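Local structure of malonyl-CoA decarboxylase (Rhodopseudomonas palustris, 4KSA) at residues G387-R392 and N413-L418; E188-Y193 and D226-F231; L175-W180 and R215-F220; S306-F311 and H408-N413. The protein probably catalyses the decarboxylation of malonyl-CoA to acetyl-CoA and carbon dioxide. All blocks are in the same frame, centred on the assembly; numbering follows the deposited sequence.

In the fold
All four contacts reach one seven-stranded sheet, whose strand order fits a GNAT-like acetyltransferase fold. Contacts 2 and 3 belong to its first half. They touch through backbone pairing of strands 214-220 and 230-237. Contacts 1 and 4 belong to the last half and share Asn-413 on strand 411-416. The centres of contacts 1 and 2 lie about 26 Å apart. Contacts 3 and 4 are the buried ones, although contact 3 carries two stacked arginines. Contacts 1 and 2 are partly buried and join apolar packing to a salt bridge, within one strand in contact 1 and across the segments in contact 2. Contacts 1 and 3 are strand pairs, contact 2 is helix against sheet, and contact 4 ties a loop to a strand.

Contact 1. Residues G387-R392 and N413-L418; sequences GARLDR and NYLYAL
Arg-389 and Leu-415 face each other as a hydrogen-bonded pair of antiparallel strands 389-394 and 411-416. Leu-415 N donates to Arg-389 O at 2.7 Å, and Arg-389 N returns a more bent bond to Leu-415 O. Their side chains leave the sheet together and stay in contact. The arginine can be traced outward. Its CB lies 3.8 Å from Leu-415 O. The chain stays extended through CG and CD, then bends at chi3 (97°). This turn sets NE near Leu-415 CB and lays one guanidinium face over CG and CD1 of the leucine. NH1 is 3.6 Å from Leu-415 CG. In the guanidinium plane, NE and NH1 both grip Asp-391 OD1, at 2.8 Å and 2.7 Å, from the same face of the carboxylate. This salt bridge holds the guanidinium against turning. Asp-391 CB also meets Leu-415 CB, so the leucine packs against both charged residues.

The residues Leu-390 and Tyr-414 point to the other face of the sheet. Leu-390 CD1 approaches Tyr-414 CE1 there. Ala-388 CB sits over the face of the Tyr-416 ring, 3.6 Å from its centroid, as a CH-pi contact. Tyr-416 OH is hydrogen-bonded to His-383 ND1, and the His-383 ring also stacks on Tyr-414. The Leu-390 backbone bonds outward to Ala-435 and Ala-437. Further along, Asp-391 N binds Asn-413 O at 3.2 Å, and Arg-392 N reaches the same oxygen weakly. Asn-413 N donates to Arg-392 O, while its side-chain OD1 is taken by Asn-394. Asp-391 and Arg-392 thus both oppose Asn-413, a classic beta bulge in the last strand pair of a GNAT-like sheet.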
# COMPACT_ATOMS: atom_id res chain seq x y z
N GLY A 387 2.02 17.38 -27.64
CA GLY A 387 3.37 17.43 -28.18
C GLY A 387 3.69 16.53 -29.36
O GLY A 387 4.86 16.36 -29.70
N ALA A 388 2.68 15.94 -29.99
CA ALA A 388 2.95 15.08 -31.13
C ALA A 388 3.18 15.88 -32.40
O ALA A 388 2.99 17.10 -32.43
CB ALA A 388 1.82 14.11 -31.33
N ARG A 389 3.59 15.14 -33.43
CA ARG A 389 3.89 15.64 -34.78
C ARG A 389 2.97 14.93 -35.77
O ARG A 389 2.78 13.72 -35.67
CB ARG A 389 5.35 15.30 -35.13
CG ARG A 389 5.74 15.44 -36.61
CD ARG A 389 7.23 15.14 -36.86
NE ARG A 389 7.46 13.77 -37.32
CZ ARG A 389 8.59 13.09 -37.10
NH1 ARG A 389 8.73 11.84 -37.56
NH2 ARG A 389 9.59 13.64 -36.42
N LEU A 390 2.39 15.68 -36.70
CA LEU A 390 1.53 15.07 -37.72
C LEU A 390 2.50 14.37 -38.68
O LEU A 390 3.20 15.02 -39.45
CB LEU A 390 0.73 16.14 -38.44
CG LEU A 390 -0.10 15.63 -39.62
CD1 LEU A 390 -0.98 14.46 -39.18
CD2 LEU A 390 -0.94 16.78 -40.17
N ASP A 391 2.54 13.04 -38.64
CA ASP A 391 3.49 12.27 -39.42
C ASP A 391 3.08 11.65 -40.77
O ASP A 391 3.91 11.56 -41.67
CB ASP A 391 4.08 11.18 -38.52
CG ASP A 391 5.51 10.81 -38.90
OD1 ASP A 391 6.37 11.72 -38.92
OD2 ASP A 391 5.76 9.61 -39.15
N ARG A 392 1.84 11.21 -40.91
CA ARG A 392 1.43 10.63 -42.18
C ARG A 392 -0.07 10.59 -42.36
O ARG A 392 -0.81 10.38 -41.41
CB ARG A 392 2.00 9.21 -42.32
CG ARG A 392 1.03 8.22 -42.96
CD ARG A 392 1.75 7.15 -43.75
NE ARG A 392 2.86 6.57 -43.01
CZ ARG A 392 2.78 5.48 -42.25
NH1 ARG A 392 3.86 5.04 -41.62
NH2 ARG A 392 1.63 4.83 -42.14
N ASN A 413 -1.50 9.16 -38.69
CA ASN A 413 -0.64 8.70 -37.62
C ASN A 413 -0.02 9.97 -37.09
O ASN A 413 0.40 10.83 -37.86
CB ASN A 413 0.50 7.80 -38.12
CG ASN A 413 0.02 6.66 -39.00
OD1 ASN A 413 0.14 6.73 -40.22
ND2 ASN A 413 -0.49 5.61 -38.39
N TYR A 414 -0.01 10.12 -35.77
CA TYR A 414 0.65 11.27 -35.17
C TYR A 414 1.88 10.57 -34.61
O TYR A 414 1.81 9.41 -34.22
CB TYR A 414 -0.23 11.91 -34.09
CG TYR A 414 -1.41 12.68 -34.63
CD1 TYR A 414 -1.30 14.04 -34.95
CD2 TYR A 414 -2.66 12.06 -34.82
CE1 TYR A 414 -2.40 14.77 -35.44
CE2 TYR A 414 -3.77 12.78 -35.31
CZ TYR A 414 -3.63 14.13 -35.61
OH TYR A 414 -4.71 14.83 -36.09
N LEU A 415 3.01 11.26 -34.60
CA LEU A 415 4.24 10.65 -34.13
C LEU A 415 4.67 11.25 -32.80
O LEU A 415 4.89 12.46 -32.69
CB LEU A 415 5.33 10.83 -35.21
CG LEU A 415 6.68 10.10 -35.16
CD1 LEU A 415 7.57 10.74 -34.11
CD2 LEU A 415 6.46 8.62 -34.91
N TYR A 416 4.76 10.39 -31.79
CA TYR A 416 5.17 10.83 -30.47
C TYR A 416 6.63 10.45 -30.28
O TYR A 416 6.99 9.28 -30.31
CB TYR A 416 4.32 10.18 -29.36
CG TYR A 416 2.96 10.82 -29.16
CD1 TYR A 416 1.83 10.30 -29.79
CD2 TYR A 416 2.80 11.95 -28.36
CE1 TYR A 416 0.57 10.89 -29.63
CE2 TYR A 416 1.54 12.56 -28.20
CZ TYR A 416 0.44 12.02 -28.84
OH TYR A 416 -0.79 12.61 -28.73
N ALA A 417 7.45 11.48 -30.11
CA ALA A 417 8.88 11.29 -29.91
C ALA A 417 9.18 11.83 -28.53
O ALA A 417 9.17 13.05 -28.32
CB ALA A 417 9.67 12.05 -30.95
N LEU A 418 9.44 10.92 -27.61
CA LEU A 418 9.72 11.25 -26.22
C LEU A 418 10.95 12.13 -26.04
O LEU A 418 11.68 12.00 -25.06
CB LEU A 418 9.85 9.95 -25.43
CG LEU A 418 10.00 9.99 -23.92
CD1 LEU A 418 9.03 10.99 -23.31
CD2 LEU A 418 9.75 8.59 -23.38

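Contact 2. Residues E188-Y193 and D226-F231; sequences EKIIRY and DEPLIF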
# COMPACT_ATOMS: atom_id res chain seq x y z
N GLU A 188 -15.95 -3.54 -14.84
CA GLU A 188 -17.36 -3.53 -15.20
C GLU A 188 -17.68 -2.24 -15.94
O GLU A 188 -18.33 -2.26 -16.99
CB GLU A 188 -18.21 -3.66 -13.94
CG GLU A 188 -19.70 -3.83 -14.15
CD GLU A 188 -20.40 -4.36 -12.90
OE1 GLU A 188 -20.70 -5.58 -12.85
OE2 GLU A 188 -20.64 -3.57 -11.96
N LYS A 189 -17.21 -1.12 -15.41
CA LYS A 189 -17.43 0.17 -16.04
C LYS A 189 -16.77 0.15 -17.42
O LYS A 189 -17.35 0.64 -18.38
CB LYS A 189 -16.83 1.29 -15.21
CG LYS A 189 -17.34 1.42 -13.79
CD LYS A 189 -16.54 2.47 -13.04
CE LYS A 189 -16.82 2.48 -11.55
NZ LYS A 189 -18.14 3.05 -11.17
N ILE A 190 -15.57 -0.42 -17.51
CA ILE A 190 -14.84 -0.49 -18.77
C ILE A 190 -15.63 -1.24 -19.85
O ILE A 190 -15.55 -0.92 -21.03
CB ILE A 190 -13.46 -1.19 -18.60
CG1 ILE A 190 -12.50 -0.30 -17.80
CG2 ILE A 190 -12.85 -1.50 -19.96
CD1 ILE A 190 -12.00 0.90 -18.56
N ILE A 191 -16.40 -2.24 -19.44
CA ILE A 191 -17.19 -3.01 -20.39
C ILE A 191 -18.26 -2.12 -21.02
O ILE A 191 -18.87 -2.48 -22.01
CB ILE A 191 -17.88 -4.22 -19.70
CG1 ILE A 191 -16.81 -5.15 -19.10
CG2 ILE A 191 -18.72 -4.98 -20.70
CD1 ILE A 191 -17.37 -6.36 -18.35
N ARG A 192 -18.47 -0.94 -20.45
CA ARG A 192 -19.46 -0.02 -20.98
C ARG A 192 -18.82 1.12 -21.77
O ARG A 192 -19.42 1.64 -22.71
CB ARG A 192 -20.31 0.54 -19.83
CG ARG A 192 -21.32 1.58 -20.26
CD ARG A 192 -22.24 1.99 -19.12
NE ARG A 192 -21.51 2.49 -17.95
CZ ARG A 192 -21.05 1.73 -16.95
NH1 ARG A 192 -20.41 2.28 -15.93
NH2 ARG A 192 -21.26 0.41 -16.98
N TYR A 193 -17.60 1.48 -21.40
CA TYR A 193 -16.84 2.56 -22.05
C TYR A 193 -15.99 2.10 -23.24
O TYR A 193 -15.36 2.93 -23.91
CB TYR A 193 -15.89 3.23 -21.04
CG TYR A 193 -16.49 3.72 -19.74
CD1 TYR A 193 -15.66 4.07 -18.68
CD2 TYR A 193 -17.87 3.85 -19.58
CE1 TYR A 193 -16.18 4.53 -17.48
CE2 TYR A 193 -18.40 4.30 -18.38
CZ TYR A 193 -17.55 4.64 -17.33
OH TYR A 193 -18.07 5.10 -16.14
N ASP A 226 -12.49 5.18 -8.34
CA ASP A 226 -12.68 4.01 -9.18
C ASP A 226 -13.16 4.33 -10.57
O ASP A 226 -13.59 3.44 -11.28
CB ASP A 226 -13.66 3.04 -8.51
CG ASP A 226 -13.03 2.25 -7.37
OD1 ASP A 226 -13.78 1.66 -6.56
OD2 ASP A 226 -11.78 2.21 -7.29
N GLU A 227 -13.08 5.58 -10.97
CA GLU A 227 -13.60 5.94 -12.28
C GLU A 227 -12.54 6.32 -13.32
O GLU A 227 -11.82 7.32 -13.17
CB GLU A 227 -14.62 7.06 -12.09
CG GLU A 227 -15.54 7.26 -13.27
CD GLU A 227 -16.44 6.07 -13.52
OE1 GLU A 227 -17.36 5.84 -12.70
OE2 GLU A 227 -16.23 5.36 -14.53
N PRO A 228 -12.40 5.51 -14.39
CA PRO A 228 -11.41 5.83 -15.43
C PRO A 228 -11.90 6.99 -16.32
O PRO A 228 -12.81 6.83 -17.12
CB PRO A 228 -11.27 4.50 -16.19
CG PRO A 228 -12.61 3.91 -16.10
CD PRO A 228 -13.03 4.20 -14.65
N LEU A 229 -11.29 8.17 -16.14
CA LEU A 229 -11.69 9.35 -16.89
C LEU A 229 -11.30 9.28 -18.37
O LEU A 229 -12.14 9.49 -19.27
CB LEU A 229 -11.06 10.58 -16.25
CG LEU A 229 -11.30 10.62 -14.74
CD1 LEU A 229 -10.85 11.96 -14.19
CD2 LEU A 229 -12.77 10.37 -14.45
N ILE A 230 -10.03 8.99 -18.62
CA ILE A 230 -9.52 8.86 -19.96
C ILE A 230 -9.02 7.44 -20.10
O ILE A 230 -8.19 7.00 -19.31
CB ILE A 230 -8.37 9.82 -20.19
CG1 ILE A 230 -8.88 11.25 -19.98
CG2 ILE A 230 -7.79 9.62 -21.57
CD1 ILE A 230 -7.82 12.29 -19.94
N PHE A 231 -9.55 6.74 -21.11
CA PHE A 231 -9.20 5.35 -21.41
C PHE A 231 -8.39 5.30 -22.71
O PHE A 231 -8.88 5.68 -23.77
CB PHE A 231 -10.50 4.55 -21.56
CG PHE A 231 -10.29 3.10 -21.83
CD1 PHE A 231 -9.49 2.34 -20.99
CD2 PHE A 231 -10.91 2.48 -22.91
CE1 PHE A 231 -9.29 0.97 -21.22
CE2 PHE A 231 -10.73 1.12 -23.15
CZ PHE A 231 -9.92 0.36 -22.31
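Helix 184-193 packs on the segment leading into strand 230-237 and on its first residues, through Lys-189, Ile-190 and Tyr-193. It is the first helix after the opening strand of the GNAT-like fold, and here it covers one face of the sheet. The polar part centres on the Glu-227 carboxylate. A bend at chi2 (65°) turns this group back toward the helix, where its two oxygens take different partners. Tyr-193 OH donates to OE2; the modelled 2.5 Å is doubtfully short. OE2 lies at the edge of the tyrosine ring, in its plane, and ring and carboxylate planes are 46° apart. Lys-189 NZ makes a weak salt bridge to OE1, at 3.3 Å. The lysine chain crosses the glutamate obliquely, so CD lies against both carboxylate oxygens and CE approaches Asp-226 O at 3.4 Å. With an alanine in place of Lys-189, Glu-227 OE1 would probably be left without its cationic mate, and a gap would open beside the carboxylate. Asp-226 has its own salt bridge, to Arg-23.

The apolar part is a small cluster deeper in. Pro-228 CG touches Tyr-193 CE1 at the ring edge, and Ile-190 CD1 as well, each at 3.9 Å. Ile-178 of the first strand and Leu-205 of helix 202-209 also border Ile-190. On the sheet side, Ile-190 crosses Phe-231 at about a right angle. Its CD1 lies over one face of that ring, 4.1 Å from the centroid, in a CH-pi contact.

Contact 3. Residues L175-W180 and R215-F220; sequences LQRIDW and RCYGFF
The first two strands of the GNAT-like sheet, 174-178 and 214-220, pair antiparallel through Gln-176 and Gly-218. Gln-176 N donates to Gly-218 O and Gly-218 N to Gln-176 O, both at 2.8 Å. Ile-178 N also donates to Cys-216 O. Gly-218 has no side chain, and Ile-178 CD1 occupies that place, 3.8 Å from its CA. On the face of Leu-175 and Phe-219, Leu-175 CD1 lies over the phenylalanine ring, 3.9 Å from its centroid, and also touches Tyr-217 CB.

Arg-177 is fully stretched from CG to NE. Its guanidinium lies flat on that of Arg-215, with planes 10° apart and centres 4.0 Å apart. Arg-215 CD sits over the middle of the Arg-177 group. Glu-295 forms a salt bridge with Arg-215 and a long, weak ion pair with Arg-177, which probably eases the closeness of the two charges. Arg-177 NE donates to a water at 2.8 Å, and that water donates to Ile-178 O. With a leucine in place of Arg-177, Arg-215 would probably lose the flat group stacked on it, and the water would lose a donor.

Strand 230-237 pairs with the other edge of 214-220. Helix 284-295 packs on Tyr-217 and Phe-219, while helix 202-209 packs on Cys-216. Beyond the strand, Trp-180 NE1 is hydrogen-bonded to Glu-188 of the second subunit.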
# COMPACT_ATOMS: atom_id res chain seq x y z
N LEU A 175 -2.16 7.52 -13.70
CA LEU A 175 -2.29 6.57 -14.79
C LEU A 175 -2.19 5.15 -14.24
O LEU A 175 -1.38 4.86 -13.37
CB LEU A 175 -1.19 6.81 -15.81
CG LEU A 175 -1.06 5.75 -16.91
CD1 LEU A 175 -2.24 5.82 -17.87
CD2 LEU A 175 0.25 5.96 -17.64
N GLN A 176 -3.04 4.27 -14.73
CA GLN A 176 -3.03 2.89 -14.27
C GLN A 176 -3.21 1.98 -15.46
O GLN A 176 -3.97 2.29 -16.38
CB GLN A 176 -4.16 2.64 -13.26
CG GLN A 176 -3.78 2.94 -11.83
CD GLN A 176 -2.57 2.14 -11.41
OE1 GLN A 176 -2.61 0.91 -11.39
NE2 GLN A 176 -1.47 2.83 -11.09
N ARG A 177 -2.51 0.85 -15.47
CA ARG A 177 -2.69 -0.05 -16.57
C ARG A 177 -3.97 -0.77 -16.24
O ARG A 177 -4.26 -0.99 -15.06
CB ARG A 177 -1.55 -1.05 -16.68
CG ARG A 177 -1.88 -2.16 -17.64
CD ARG A 177 -0.72 -3.07 -17.93
NE ARG A 177 -1.21 -4.26 -18.61
CZ ARG A 177 -0.46 -5.27 -19.03
NH1 ARG A 177 0.86 -5.23 -18.83
NH2 ARG A 177 -1.03 -6.31 -19.63
N ILE A 178 -4.74 -1.11 -17.25
CA ILE A 178 -5.99 -1.80 -17.04
C ILE A 178 -5.88 -3.19 -17.65
O ILE A 178 -5.62 -3.35 -18.85
CB ILE A 178 -7.16 -1.01 -17.67
CG1 ILE A 178 -7.29 0.33 -16.95
CG2 ILE A 178 -8.43 -1.83 -17.63
CD1 ILE A 178 -8.42 1.18 -17.43
N ASP A 179 -6.04 -4.19 -16.81
CA ASP A 179 -5.94 -5.56 -17.26
C ASP A 179 -6.78 -6.45 -16.36
O ASP A 179 -7.60 -5.96 -15.58
CB ASP A 179 -4.48 -6.01 -17.27
CG ASP A 179 -3.81 -5.85 -15.92
OD1 ASP A 179 -4.37 -6.37 -14.93
OD2 ASP A 179 -2.73 -5.21 -15.83
N TRP A 180 -6.56 -7.75 -16.48
CA TRP A 180 -7.29 -8.76 -15.72
C TRP A 180 -7.00 -8.70 -14.21
O TRP A 180 -7.74 -9.29 -13.41
CB TRP A 180 -6.97 -10.16 -16.27
CG TRP A 180 -8.05 -11.15 -15.99
CD1 TRP A 180 -7.92 -12.37 -15.38
CD2 TRP A 180 -9.44 -11.00 -16.30
NE1 TRP A 180 -9.15 -12.99 -15.28
CE2 TRP A 180 -10.10 -12.17 -15.84
CE3 TRP A 180 -10.20 -10.00 -16.91
CZ2 TRP A 180 -11.48 -12.35 -15.97
CZ3 TRP A 180 -11.57 -10.18 -17.04
CH2 TRP A 180 -12.19 -11.35 -16.58
N ARG A 215 -2.67 -3.47 -24.89
CA ARG A 215 -2.51 -2.85 -23.58
C ARG A 215 -3.32 -1.57 -23.49
O ARG A 215 -3.13 -0.68 -24.30
CB ARG A 215 -1.05 -2.45 -23.34
CG ARG A 215 -0.09 -3.58 -23.25
CD ARG A 215 0.47 -3.70 -21.85
NE ARG A 215 1.66 -4.54 -21.84
CZ ARG A 215 1.72 -5.77 -22.37
NH1 ARG A 215 0.64 -6.29 -22.96
NH2 ARG A 215 2.85 -6.46 -22.32
N CYS A 216 -4.22 -1.47 -22.52
CA CYS A 216 -4.98 -0.22 -22.37
C CYS A 216 -4.72 0.38 -21.01
O CYS A 216 -4.48 -0.32 -20.03
CB CYS A 216 -6.47 -0.44 -22.57
SG CYS A 216 -7.00 -2.01 -21.98
N TYR A 217 -4.75 1.70 -20.97
CA TYR A 217 -4.48 2.43 -19.76
C TYR A 217 -5.66 3.29 -19.34
O TYR A 217 -6.61 3.51 -20.12
CB TYR A 217 -3.24 3.27 -19.96
CG TYR A 217 -2.05 2.42 -20.31
CD1 TYR A 217 -1.27 1.84 -19.30
CD2 TYR A 217 -1.74 2.10 -21.64
CE1 TYR A 217 -0.23 0.97 -19.60
CE2 TYR A 217 -0.70 1.22 -21.94
CZ TYR A 217 0.05 0.66 -20.92
OH TYR A 217 1.06 -0.24 -21.19
N GLY A 218 -5.61 3.75 -18.10
CA GLY A 218 -6.67 4.59 -17.60
C GLY A 218 -6.11 5.71 -16.77
O GLY A 218 -5.05 5.57 -16.17
N PHE A 219 -6.81 6.84 -16.76
CA PHE A 219 -6.41 7.98 -15.95
C PHE A 219 -7.45 8.13 -14.85
O PHE A 219 -8.65 8.21 -15.12
CB PHE A 219 -6.30 9.24 -16.80
CG PHE A 219 -5.02 9.33 -17.55
CD1 PHE A 219 -3.85 9.73 -16.91
CD2 PHE A 219 -4.96 8.95 -18.90
CE1 PHE A 219 -2.64 9.75 -17.60
CE2 PHE A 219 -3.75 8.96 -19.58
CZ PHE A 219 -2.59 9.36 -18.93
N PHE A 220 -6.98 8.13 -13.61
CA PHE A 220 -7.87 8.21 -12.47
C PHE A 220 -7.57 9.45 -11.67
O PHE A 220 -6.43 9.89 -11.60
CB PHE A 220 -7.69 6.99 -11.57
CG PHE A 220 -8.11 5.69 -12.22
CD1 PHE A 220 -9.36 5.15 -11.97
CD2 PHE A 220 -7.27 5.04 -13.12
CE1 PHE A 220 -9.81 3.99 -12.63
CE2 PHE A 220 -7.70 3.87 -13.79
CZ PHE A 220 -8.98 3.35 -13.53
O HOH W 1 -3.39 -3.88 -20.36

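Contact 4. Residues S306-F311 and H408-N413; sequences SPVPGF and HGLMVN
Val-412 N donates to Ser-306 O at 3.2 Å, with the donor above the carbonyl plane. Ser-306 N answers with a weak, bent bond to Val-412 O. These two bonds make a single antiparallel bridge. It lies just past strand 301-304, where the loop to helix 311-320 still follows strand 411-416. The two strands are neighbours in the GNAT-like sheet, so the bridge carries their pairing one step into the loop.

Met-411, present as selenomethionine, borders the same oxygen. Its CB lies 3.3 Å from Ser-306 O. The bend at chi3 (96°) brings CE back to the same distance from that oxygen. Leu-305 and Asp-398 flank this side chain too. The hydroxyl of Ser-306 is turned to Thr-304, to which OG is hydrogen-bonded. The serine CB meets Val-412 CG2 at 4.1 Å.

After Pro-307 the loop folds into a type II turn from Val-308 to Phe-311, closed by Phe-311 N on Val-308 O at 3.2 Å. Gly-310 takes positive phi in this turn and is the N-cap of the following helix. On the other segment, His-408 and Gly-409 lead out of helix 401-407 into the strand. Helix 347-367 covers the apolar side, with Phe-365 against both Val-308 and Val-412. Under that cover Val-308 is the loop side chain that packs on the strand. CG2 is the branch that does the touching. It lies 3.5 Å from Leu-410 O, 3.6 Å from Leu-410 CD1 and 4.0 Å from Val-412 CG1.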
# COMPACT_ATOMS: atom_id res chain seq x y z
N SER A 306 -4.96 7.55 -35.65
CA SER A 306 -6.12 8.36 -35.37
C SER A 306 -7.16 8.54 -36.48
O SER A 306 -6.93 8.21 -37.64
CB SER A 306 -5.64 9.75 -34.94
OG SER A 306 -4.55 9.64 -34.03
N PRO A 307 -8.34 9.02 -36.10
CA PRO A 307 -9.43 9.27 -37.04
C PRO A 307 -9.37 10.77 -37.33
O PRO A 307 -8.59 11.49 -36.70
CB PRO A 307 -10.67 8.88 -36.25
CG PRO A 307 -10.32 9.27 -34.89
CD PRO A 307 -8.89 8.78 -34.75
N VAL A 308 -10.16 11.23 -38.28
CA VAL A 308 -10.16 12.65 -38.61
C VAL A 308 -11.61 13.07 -38.70
O VAL A 308 -12.09 13.45 -39.76
CB VAL A 308 -9.48 12.93 -39.97
CG1 VAL A 308 -9.33 14.43 -40.18
CG2 VAL A 308 -8.13 12.22 -40.03
N PRO A 309 -12.33 13.00 -37.57
CA PRO A 309 -13.74 13.38 -37.57
C PRO A 309 -13.82 14.85 -37.95
O PRO A 309 -12.99 15.65 -37.55
CB PRO A 309 -14.15 13.12 -36.12
CG PRO A 309 -12.92 13.50 -35.37
CD PRO A 309 -11.82 12.86 -36.19
N GLY A 310 -14.80 15.20 -38.77
CA GLY A 310 -14.89 16.59 -39.14
C GLY A 310 -14.15 16.96 -40.41
O GLY A 310 -14.20 18.13 -40.81
N PHE A 311 -13.46 16.00 -41.03
CA PHE A 311 -12.78 16.28 -42.30
C PHE A 311 -13.87 16.30 -43.35
O PHE A 311 -13.94 17.21 -44.17
CB PHE A 311 -11.76 15.20 -42.67
CG PHE A 311 -11.17 15.36 -44.05
CD1 PHE A 311 -10.44 16.49 -44.39
CD2 PHE A 311 -11.36 14.37 -45.03
CE1 PHE A 311 -9.90 16.64 -45.69
CE2 PHE A 311 -10.83 14.52 -46.32
CZ PHE A 311 -10.10 15.65 -46.65
N HIS A 408 -14.23 10.19 -45.11
CA HIS A 408 -14.05 9.45 -46.35
C HIS A 408 -12.91 8.42 -46.22
O HIS A 408 -12.07 8.29 -47.12
CB HIS A 408 -13.76 10.43 -47.50
CG HIS A 408 -14.85 11.44 -47.72
ND1 HIS A 408 -16.15 11.09 -48.04
CD2 HIS A 408 -14.84 12.79 -47.65
CE1 HIS A 408 -16.89 12.18 -48.15
NE2 HIS A 408 -16.12 13.23 -47.92
N GLY A 409 -12.90 7.70 -45.10
CA GLY A 409 -11.89 6.68 -44.85
C GLY A 409 -10.50 7.18 -44.48
O GLY A 409 -9.61 6.38 -44.17
N LEU A 410 -10.31 8.49 -44.48
CA LEU A 410 -9.02 9.08 -44.17
C LEU A 410 -8.63 9.00 -42.70
O LEU A 410 -9.35 9.48 -41.83
CB LEU A 410 -8.99 10.53 -44.64
CG LEU A 410 -7.64 11.25 -44.77
CD1 LEU A 410 -7.25 11.91 -43.47
CD2 LEU A 410 -6.58 10.25 -45.22
N MSE A 411 -7.48 8.39 -42.43
CA MSE A 411 -6.93 8.26 -41.08
C MSE A 411 -5.53 8.85 -41.12
O MSE A 411 -5.04 9.23 -42.18
CB MSE A 411 -6.85 6.81 -40.64
CG MSE A 411 -8.18 6.16 -40.37
SE MSE A 411 -7.96 4.51 -39.39
CE MSE A 411 -8.27 5.19 -37.59
N VAL A 412 -4.90 8.95 -39.95
CA VAL A 412 -3.56 9.48 -39.88
C VAL A 412 -2.79 8.88 -38.72
O VAL A 412 -3.34 8.16 -37.89
CB VAL A 412 -3.54 10.99 -39.70
CG1 VAL A 412 -4.21 11.67 -40.87
CG2 VAL A 412 -4.20 11.35 -38.40
N ASN A 413 -1.50 9.16 -38.69
CA ASN A 413 -0.64 8.70 -37.62
C ASN A 413 -0.02 9.97 -37.09
O ASN A 413 0.40 10.83 -37.86
CB ASN A 413 0.50 7.80 -38.12
CG ASN A 413 0.02 6.66 -39.00
OD1 ASN A 413 0.14 6.73 -40.22
ND2 ASN A 413 -0.49 5.61 -38.39